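Local atomic coordinates of ricin B lectin (Clostridium thermocellum, PDB entry 3VSF), a protein that probably hydrolyses beta-1,3-galactan from the chain end as a family 43 glycoside hydrolase and carries a ricin-type, galactose-binding beta-trefoil domain. Residues I249-Y263 / Q275-P289. Sequence-based numbering, arbitrary orientation.
Sequences ITSGCTGWNPNQAKY and QLYNLGNSTTYRSQP
Tyr263 and Tyr277 pair their backbones in both directions, Tyr263 N to Tyr277 O and Tyr277 N to Tyr263 O, joining strands 261-266 and 277-279 as an antiparallel hydrogen-bonded pair. Tyr277 CB rests over one face of the Tyr263 ring, 3.8 Å from its centroid, while Leu279 CB sits at the ring's edge, 3.9 Å from Tyr263 CD1. With chi1 at 73°, the Tyr263 ring is folded back over its own backbone to meet them, and its hydroxyl is held by Leu336 N. This face packs tightly: Leu279 CD2 continues to Ile249 CG1, and Ile249 CG2 reaches Pro289 CB at 4.0 Å.

The other face is looser and more open to solvent. There the extended Lys262 chain runs beside Asn278, and the amides of Gln260 and Asn278 stack with planes 13° apart. A bend at chi2 (68°) turns Gln260 NE2 back onto Ala261 O, which also accepts Leu279 N, 2.8 Å away.

In the loops, Thr284 OG1 donates to Asn259 O at 2.6 Å, nearly head-on to the carbonyl, holding the connection after 277-279 against 249-263. Strand 288-296 is the first of the next four-stranded sheet; at its start Gln288 NE2 donates to Ser251 OG (3.2 Å) in strand 246-251. Trp310 takes Gln288 OE1. That bond and Pro289, packed on Ile249 and Ser251, link neighbouring blades of the family 43 beta-propeller: apolar contacts carry the packing, while a few side-chain hydrogen bonds fix the connecting loop and the next blade's start.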
ATOM      1  N   ILE A 249       6.544  -7.867   0.877  1.00 64.33           N
ATOM      2  CA  ILE A 249       6.631  -6.413   0.803  1.00 61.32           C
ATOM      3  C   ILE A 249       7.381  -5.869   2.013  1.00 66.38           C
ATOM      4  O   ILE A 249       6.975  -6.082   3.154  1.00 65.48           O
ATOM      5  CB  ILE A 249       5.237  -5.759   0.738  1.00 58.82           C
ATOM      6  CG1 ILE A 249       4.613  -5.954  -0.647  1.00 63.83           C
ATOM      7  CG2 ILE A 249       5.331  -4.278   1.057  1.00 55.42           C
ATOM      8  CD1 ILE A 249       4.245  -7.387  -0.971  1.00 65.60           C
ATOM      9  N   THR A 250       8.480  -5.166   1.759  1.00 65.72           N
ATOM     10  CA  THR A 250       9.303  -4.628   2.834  1.00 64.89           C
ATOM     11  C   THR A 250       9.500  -3.125   2.688  1.00 64.14           C
ATOM     12  O   THR A 250       9.115  -2.533   1.682  1.00 62.06           O
ATOM     13  CB  THR A 250      10.687  -5.302   2.871  1.00 66.94           C
ATOM     14  OG1 THR A 250      11.376  -5.048   1.640  1.00 66.55           O
ATOM     15  CG2 THR A 250      10.542  -6.804   3.065  1.00 68.92           C
ATOM     16  N   SER A 251      10.103  -2.515   3.703  1.00 66.15           N
ATOM     17  CA  SER A 251      10.447  -1.101   3.654  1.00 66.05           C
ATOM     18  C   SER A 251      11.929  -0.932   3.949  1.00 63.50           C
ATOM     19  O   SER A 251      12.647  -1.911   4.148  1.00 65.99           O
ATOM     20  CB  SER A 251       9.620  -0.306   4.666  1.00 66.79           C
ATOM     21  OG  SER A 251      10.045  -0.569   5.992  1.00 66.17           O
ATOM     22  N   GLY A 252      12.386   0.314   3.970  1.00 63.75           N
ATOM     23  CA  GLY A 252      13.764   0.609   4.309  1.00 66.39           C
ATOM     24  C   GLY A 252      13.896   0.916   5.787  1.00 69.36           C
ATOM     25  O   GLY A 252      12.897   1.003   6.502  1.00 70.05           O
ATOM     26  N   CYS A 253      15.130   1.080   6.248  1.00 70.55           N
ATOM     27  CA  CYS A 253      15.379   1.398   7.647  1.00 71.35           C
ATOM     28  C   CYS A 253      15.829   2.848   7.798  1.00 71.76           C
ATOM     29  O   CYS A 253      17.023   3.145   7.763  1.00 72.18           O
ATOM     30  CB  CYS A 253      16.425   0.452   8.234  1.00 75.18           C
ATOM     31  SG  CYS A 253      16.612   0.569  10.028  1.00 88.67           S
ATOM     32  N   THR A 254      14.863   3.747   7.959  1.00 70.79           N
ATOM     33  CA  THR A 254      15.153   5.169   8.105  1.00 71.09           C
ATOM     34  C   THR A 254      14.254   5.818   9.154  1.00 72.56           C
ATOM     35  O   THR A 254      13.839   6.967   9.003  1.00 70.32           O
ATOM     36  CB  THR A 254      14.990   5.920   6.769  1.00 71.60           C
ATOM     37  OG1 THR A 254      13.687   5.667   6.231  1.00 68.43           O
ATOM     38  CG2 THR A 254      16.043   5.467   5.769  1.00 68.51           C
ATOM     39  N   GLY A 255      13.959   5.075  10.216  1.00 72.97           N
ATOM     40  CA  GLY A 255      13.144   5.586  11.304  1.00 73.00           C
ATOM     41  C   GLY A 255      11.775   6.052  10.850  1.00 72.62           C
ATOM     42  O   GLY A 255      11.078   5.345  10.119  1.00 67.87           O
ATOM     43  N   TRP A 256      11.385   7.247  11.286  1.00 71.05           N
ATOM     44  CA  TRP A 256      10.090   7.809  10.919  1.00 73.61           C
ATOM     45  C   TRP A 256      10.017   8.134   9.430  1.00 71.69           C
ATOM     46  O   TRP A 256       8.976   7.954   8.798  1.00 70.76           O
ATOM     47  CB  TRP A 256       9.789   9.073  11.729  1.00 75.12           C
ATOM     48  CG  TRP A 256       9.610   8.850  13.203  1.00 75.61           C
ATOM     49  CD1 TRP A 256      10.140   9.600  14.214  1.00 75.96           C
ATOM     50  CD2 TRP A 256       8.848   7.812  13.832  1.00 75.07           C
ATOM     51  NE1 TRP A 256       9.755   9.094  15.431  1.00 75.57           N
ATOM     52  CE2 TRP A 256       8.963   7.996  15.225  1.00 76.40           C
ATOM     53  CE3 TRP A 256       8.081   6.746  13.355  1.00 72.95           C
ATOM     54  CZ2 TRP A 256       8.340   7.153  16.143  1.00 75.86           C
ATOM     55  CZ3 TRP A 256       7.464   5.910  14.268  1.00 73.94           C
ATOM     56  CH2 TRP A 256       7.597   6.118  15.646  1.00 75.27           C
ATOM     57  N   ASN A 257      11.126   8.614   8.878  1.00 70.38           N
ATOM     58  CA  ASN A 257      11.170   9.044   7.484  1.00 70.61           C
ATOM     59  C   ASN A 257      10.688   7.976   6.506  1.00 67.40           C
ATOM     60  O   ASN A 257      11.248   6.883   6.448  1.00 67.86           O
ATOM     61  CB  ASN A 257      12.581   9.497   7.104  1.00 68.54           C
ATOM     62  CG  ASN A 257      13.112  10.582   8.019  1.00 73.06           C
ATOM     63  OD1 ASN A 257      12.351  11.231   8.737  1.00 71.30           O
ATOM     64  ND2 ASN A 257      14.423  10.789   7.992  1.00 74.87           N
ATOM     65  N   PRO A 258       9.638   8.294   5.735  1.00 63.07           N
ATOM     66  CA  PRO A 258       9.139   7.393   4.692  1.00 61.89           C
ATOM     67  C   PRO A 258      10.235   7.096   3.677  1.00 62.89           C
ATOM     68  O   PRO A 258      11.073   7.960   3.419  1.00 64.09           O
ATOM     69  CB  PRO A 258       8.022   8.206   4.035  1.00 63.54           C
ATOM     70  CG  PRO A 258       7.583   9.167   5.087  1.00 62.79           C
ATOM     71  CD  PRO A 258       8.825   9.517   5.847  1.00 63.17           C
ATOM     72  N   ASN A 259      10.229   5.894   3.112  1.00 58.89           N
ATOM     73  CA  ASN A 259      11.263   5.496   2.163  1.00 57.69           C
ATOM     74  C   ASN A 259      10.730   4.614   1.039  1.00 60.89           C
ATOM     75  O   ASN A 259       9.535   4.334   0.970  1.00 60.86           O
ATOM     76  CB  ASN A 259      12.401   4.781   2.887  1.00 63.91           C
ATOM     77  CG  ASN A 259      11.912   3.619   3.726  1.00 64.15           C
ATOM     78  OD1 ASN A 259      11.469   2.602   3.196  1.00 64.14           O
ATOM     79  ND2 ASN A 259      11.991   3.765   5.043  1.00 65.68           N
ATOM     80  N   GLN A 260      11.629   4.177   0.163  1.00 60.90           N
ATOM     81  CA  GLN A 260      11.257   3.344  -0.973  1.00 60.56           C
ATOM     82  C   GLN A 260      10.897   1.925  -0.546  1.00 63.76           C
ATOM     83  O   GLN A 260      11.758   1.164  -0.104  1.00 65.26           O
ATOM     84  CB  GLN A 260      12.395   3.301  -1.996  1.00 60.57           C
ATOM     85  CG  GLN A 260      12.126   2.397  -3.190  1.00 60.85           C
ATOM     86  CD  GLN A 260      11.026   2.930  -4.087  1.00 64.30           C
ATOM     87  OE1 GLN A 260      11.157   4.001  -4.681  1.00 61.14           O
ATOM     88  NE2 GLN A 260       9.930   2.184  -4.185  1.00 60.47           N
ATOM     89  N   ALA A 261       9.622   1.575  -0.678  1.00 61.34           N
ATOM     90  CA  ALA A 261       9.177   0.218  -0.390  1.00 56.43           C
ATOM     91  C   ALA A 261       9.555  -0.709  -1.538  1.00 58.95           C
ATOM     92  O   ALA A 261       9.625  -0.285  -2.690  1.00 63.12           O
ATOM     93  CB  ALA A 261       7.677   0.190  -0.156  1.00 57.16           C
ATOM     94  N   LYS A 262       9.803  -1.974  -1.219  1.00 60.87           N
ATOM     95  CA  LYS A 262      10.180  -2.954  -2.232  1.00 61.73           C
ATOM     96  C   LYS A 262       9.445  -4.272  -2.019  1.00 62.63           C
ATOM     97  O   LYS A 262       8.821  -4.483  -0.980  1.00 62.85           O
ATOM     98  CB  LYS A 262      11.692  -3.185  -2.217  1.00 64.04           C
ATOM     99  CG  LYS A 262      12.513  -1.929  -2.468  1.00 66.06           C
ATOM    100  CD  LYS A 262      14.002  -2.234  -2.497  1.00 65.72           C
ATOM    101  CE  LYS A 262      14.818  -0.976  -2.744  1.00 62.50           C
ATOM    102  NZ  LYS A 262      16.273  -1.269  -2.831  1.00 62.39           N
ATOM    103  N   TYR A 263       9.519  -5.156  -3.008  1.00 62.74           N
ATOM    104  CA  TYR A 263       8.870  -6.456  -2.911  1.00 61.55           C
ATOM    105  C   TYR A 263       9.681  -7.539  -3.609  1.00 66.03           C
ATOM    106  O   TYR A 263      10.554  -7.248  -4.427  1.00 69.45           O
ATOM    107  CB  TYR A 263       7.454  -6.402  -3.494  1.00 64.40           C
ATOM    108  CG  TYR A 263       7.404  -6.325  -5.005  1.00 66.33           C
ATOM    109  CD1 TYR A 263       7.379  -5.100  -5.659  1.00 68.66           C
ATOM    110  CD2 TYR A 263       7.373  -7.479  -5.779  1.00 65.74           C
ATOM    111  CE1 TYR A 263       7.329  -5.026  -7.041  1.00 67.59           C
ATOM    112  CE2 TYR A 263       7.324  -7.415  -7.159  1.00 67.34           C
ATOM    113  CZ  TYR A 263       7.302  -6.186  -7.784  1.00 66.78           C
ATOM    114  OH  TYR A 263       7.253  -6.118  -9.158  1.00 64.18           O
ATOM    115  N   GLN A 275      15.068 -10.937  -6.517  1.00 71.05           N
ATOM    116  CA  GLN A 275      15.680  -9.703  -6.053  1.00 71.27           C
ATOM    117  C   GLN A 275      14.592  -8.712  -5.656  1.00 74.05           C
ATOM    118  O   GLN A 275      13.406  -8.971  -5.861  1.00 75.41           O
ATOM    119  CB  GLN A 275      16.571  -9.107  -7.145  1.00 75.24           C
ATOM    120  CG  GLN A 275      15.920  -9.069  -8.520  1.00 79.01           C
ATOM    121  CD  GLN A 275      16.831  -8.486  -9.583  1.00 82.36           C
ATOM    122  OE1 GLN A 275      17.083  -7.281  -9.609  1.00 77.73           O
ATOM    123  NE2 GLN A 275      17.332  -9.342 -10.467  1.00 81.79           N
ATOM    124  N   LEU A 276      14.993  -7.583  -5.085  1.00 73.31           N
ATOM    125  CA  LEU A 276      14.036  -6.574  -4.647  1.00 69.87           C
ATOM    126  C   LEU A 276      13.588  -5.689  -5.805  1.00 74.37           C
ATOM    127  O   LEU A 276      14.410  -5.198  -6.578  1.00 77.53           O
ATOM    128  CB  LEU A 276      14.625  -5.714  -3.524  1.00 72.00           C
ATOM    129  CG  LEU A 276      14.842  -6.381  -2.162  1.00 72.81           C
ATOM    130  CD1 LEU A 276      13.550  -7.009  -1.654  1.00 68.92           C
ATOM    131  CD2 LEU A 276      15.959  -7.410  -2.225  1.00 77.40           C
ATOM    132  N   TYR A 277      12.278  -5.495  -5.920  1.00 73.64           N
ATOM    133  CA  TYR A 277      11.717  -4.620  -6.942  1.00 67.43           C
ATOM    134  C   TYR A 277      10.972  -3.457  -6.297  1.00 66.20           C
ATOM    135  O   TYR A 277      10.171  -3.654  -5.382  1.00 66.40           O
ATOM    136  CB  TYR A 277      10.779  -5.398  -7.866  1.00 67.00           C
ATOM    137  CG  TYR A 277      11.462  -6.478  -8.674  1.00 70.13           C
ATOM    138  CD1 TYR A 277      12.183  -6.164  -9.817  1.00 73.10           C
ATOM    139  CD2 TYR A 277      11.379  -7.811  -8.298  1.00 72.71           C
ATOM    140  CE1 TYR A 277      12.809  -7.147 -10.561  1.00 75.26           C
ATOM    141  CE2 TYR A 277      12.001  -8.802  -9.035  1.00 75.53           C
ATOM    142  CZ  TYR A 277      12.713  -8.465 -10.166  1.00 78.35           C
ATOM    143  OH  TYR A 277      13.333  -9.447 -10.904  1.00 77.78           O
ATOM    144  N   ASN A 278      11.239  -2.248  -6.776  1.00 64.23           N
ATOM    145  CA  ASN A 278      10.619  -1.051  -6.218  1.00 62.47           C
ATOM    146  C   ASN A 278       9.092  -1.096  -6.243  1.00 65.99           C
ATOM    147  O   ASN A 278       8.488  -1.575  -7.203  1.00 60.59           O
ATOM    148  CB  ASN A 278      11.127   0.202  -6.935  1.00 60.69           C
ATOM    149  CG  ASN A 278      12.569   0.522  -6.594  1.00 66.44           C
ATOM    150  OD1 ASN A 278      13.291  -0.314  -6.049  1.00 70.26           O
ATOM    151  ND2 ASN A 278      12.995   1.739  -6.910  1.00 62.77           N
ATOM    152  N   LEU A 279       8.482  -0.596  -5.174  1.00 66.15           N
ATOM    153  CA  LEU A 279       7.030  -0.551  -5.057  1.00 60.97           C
ATOM    154  C   LEU A 279       6.604   0.831  -4.577  1.00 61.35           C
ATOM    155  O   LEU A 279       7.127   1.340  -3.586  1.00 61.04           O
ATOM    156  CB  LEU A 279       6.540  -1.621  -4.079  1.00 66.06           C
ATOM    157  CG  LEU A 279       5.028  -1.841  -3.997  1.00 64.62           C
ATOM    158  CD1 LEU A 279       4.494  -2.334  -5.330  1.00 60.25           C
ATOM    159  CD2 LEU A 279       4.690  -2.824  -2.888  1.00 60.09           C
ATOM    160  N   GLY A 280       5.655   1.438  -5.283  1.00 61.73           N
ATOM    161  CA  GLY A 280       5.257   2.803  -4.992  1.00 56.44           C
ATOM    162  C   GLY A 280       6.369   3.761  -5.372  1.00 57.26           C
ATOM    163  O   GLY A 280       7.285   3.389  -6.104  1.00 56.15           O
ATOM    164  N   ASN A 281       6.297   4.993  -4.879  1.00 57.92           N
ATOM    165  CA  ASN A 281       7.333   5.979  -5.171  1.00 56.84           C
ATOM    166  C   ASN A 281       8.499   5.910  -4.187  1.00 60.43           C
ATOM    167  O   ASN A 281       8.691   4.902  -3.509  1.00 60.79           O
ATOM    168  CB  ASN A 281       6.752   7.394  -5.226  1.00 55.25           C
ATOM    169  CG  ASN A 281       6.207   7.858  -3.891  1.00 59.42           C
ATOM    170  OD1 ASN A 281       6.424   7.219  -2.863  1.00 64.51           O
ATOM    171  ND2 ASN A 281       5.501   8.981  -3.901  1.00 55.76           N
ATOM    172  N   SER A 282       9.274   6.988  -4.113  1.00 61.25           N
ATOM    173  CA  SER A 282      10.473   7.015  -3.281  1.00 61.21           C
ATOM    174  C   SER A 282      10.152   7.088  -1.791  1.00 62.42           C
ATOM    175  O   SER A 282      11.027   6.874  -0.952  1.00 63.01           O
ATOM    176  CB  SER A 282      11.374   8.189  -3.675  1.00 60.06           C
ATOM    177  OG  SER A 282      10.781   9.427  -3.320  1.00 62.29           O
ATOM    178  N   THR A 283       8.901   7.396  -1.463  1.00 59.00           N
ATOM    179  CA  THR A 283       8.491   7.521  -0.069  1.00 62.02           C
ATOM    180  C   THR A 283       7.277   6.653   0.240  1.00 61.82           C
ATOM    181  O   THR A 283       6.613   6.843   1.260  1.00 59.26           O
ATOM    182  CB  THR A 283       8.160   8.980   0.292  1.00 63.61           C
ATOM    183  OG1 THR A 283       7.017   9.412  -0.458  1.00 65.00           O
ATOM    184  CG2 THR A 283       9.339   9.889  -0.017  1.00 64.37           C
ATOM    185  N   THR A 284       6.996   5.700  -0.642  1.00 61.75           N
ATOM    186  CA  THR A 284       5.807   4.864  -0.521  1.00 59.82           C
ATOM    187  C   THR A 284       4.586   5.733  -0.229  1.00 61.79           C
ATOM    188  O   THR A 284       3.713   5.358   0.554  1.00 61.20           O
ATOM    189  CB  THR A 284       5.964   3.798   0.581  1.00 61.90           C
ATOM    190  OG1 THR A 284       7.259   3.192   0.484  1.00 62.58           O
ATOM    191  CG2 THR A 284       4.896   2.720   0.441  1.00 59.07           C
ATOM    192  N   TYR A 285       4.543   6.903  -0.859  1.00 61.59           N
ATOM    193  CA  TYR A 285       3.428   7.830  -0.704  1.00 60.58           C
ATOM    194  C   TYR A 285       3.321   8.324   0.735  1.00 63.18           C
ATOM    195  O   TYR A 285       2.231   8.370   1.309  1.00 63.43           O
ATOM    196  CB  TYR A 285       2.124   7.167  -1.149  1.00 60.41           C
ATOM    197  CG  TYR A 285       2.228   6.508  -2.506  1.00 60.88           C
ATOM    198  CD1 TYR A 285       2.970   7.089  -3.524  1.00 60.24           C
ATOM    199  CD2 TYR A 285       1.603   5.297  -2.762  1.00 60.64           C
ATOM    200  CE1 TYR A 285       3.077   6.490  -4.764  1.00 59.03           C
ATOM    201  CE2 TYR A 285       1.703   4.689  -4.000  1.00 62.02           C
ATOM    202  CZ  TYR A 285       2.440   5.291  -4.996  1.00 59.74           C
ATOM    203  OH  TYR A 285       2.545   4.690  -6.229  1.00 57.98           O
ATOM    204  N   ARG A 286       4.463   8.695   1.306  1.00 65.36           N
ATOM    205  CA  ARG A 286       4.531   9.168   2.686  1.00 65.42           C
ATOM    206  C   ARG A 286       3.891   8.189   3.664  1.00 63.29           C
ATOM    207  O   ARG A 286       3.024   8.565   4.454  1.00 63.29           O
ATOM    208  CB  ARG A 286       3.888  10.550   2.825  1.00 64.63           C
ATOM    209  CG  ARG A 286       4.670  11.669   2.159  1.00 66.04           C
ATOM    210  CD  ARG A 286       4.405  13.002   2.839  1.00 69.98           C
ATOM    211  NE  ARG A 286       3.020  13.440   2.688  1.00 72.17           N
ATOM    212  CZ  ARG A 286       2.417  14.298   3.505  1.00 77.69           C
ATOM    213  NH1 ARG A 286       3.074  14.802   4.542  1.00 76.48           N
ATOM    214  NH2 ARG A 286       1.155  14.645   3.292  1.00 77.12           N
ATOM    215  N   SER A 287       4.323   6.934   3.608  1.00 60.69           N
ATOM    216  CA  SER A 287       3.817   5.918   4.521  1.00 61.72           C
ATOM    217  C   SER A 287       4.793   4.755   4.647  1.00 63.38           C
ATOM    218  O   SER A 287       5.759   4.654   3.891  1.00 62.12           O
ATOM    219  CB  SER A 287       2.459   5.397   4.046  1.00 61.02           C
ATOM    220  OG  SER A 287       2.617   4.456   2.998  1.00 60.17           O
ATOM    221  N   GLN A 288       4.532   3.883   5.614  1.00 65.05           N
ATOM    222  CA  GLN A 288       5.315   2.669   5.784  1.00 61.52           C
ATOM    223  C   GLN A 288       4.375   1.471   5.822  1.00 61.43           C
ATOM    224  O   GLN A 288       3.400   1.470   6.573  1.00 62.29           O
ATOM    225  CB  GLN A 288       6.142   2.736   7.068  1.00 60.07           C
ATOM    226  CG  GLN A 288       7.128   1.591   7.232  1.00 64.99           C
ATOM    227  CD  GLN A 288       7.901   1.666   8.534  1.00 65.61           C
ATOM    228  OE1 GLN A 288       7.531   2.405   9.446  1.00 66.23           O
ATOM    229  NE2 GLN A 288       8.984   0.903   8.625  1.00 62.86           N
ATOM    230  N   PRO A 289       4.660   0.449   5.002  1.00 60.99           N
ATOM    231  CA  PRO A 289       3.809  -0.744   4.933  1.00 62.46           C
ATOM    232  C   PRO A 289       3.660  -1.403   6.298  1.00 65.16           C
ATOM    233  O   PRO A 289       4.625  -1.462   7.060  1.00 65.80           O
ATOM    234  CB  PRO A 289       4.577  -1.669   3.979  1.00 60.70           C
ATOM    235  CG  PRO A 289       5.982  -1.156   3.981  1.00 61.77           C
ATOM    236  CD  PRO A 289       5.858   0.324   4.156  1.00 60.33           C
TER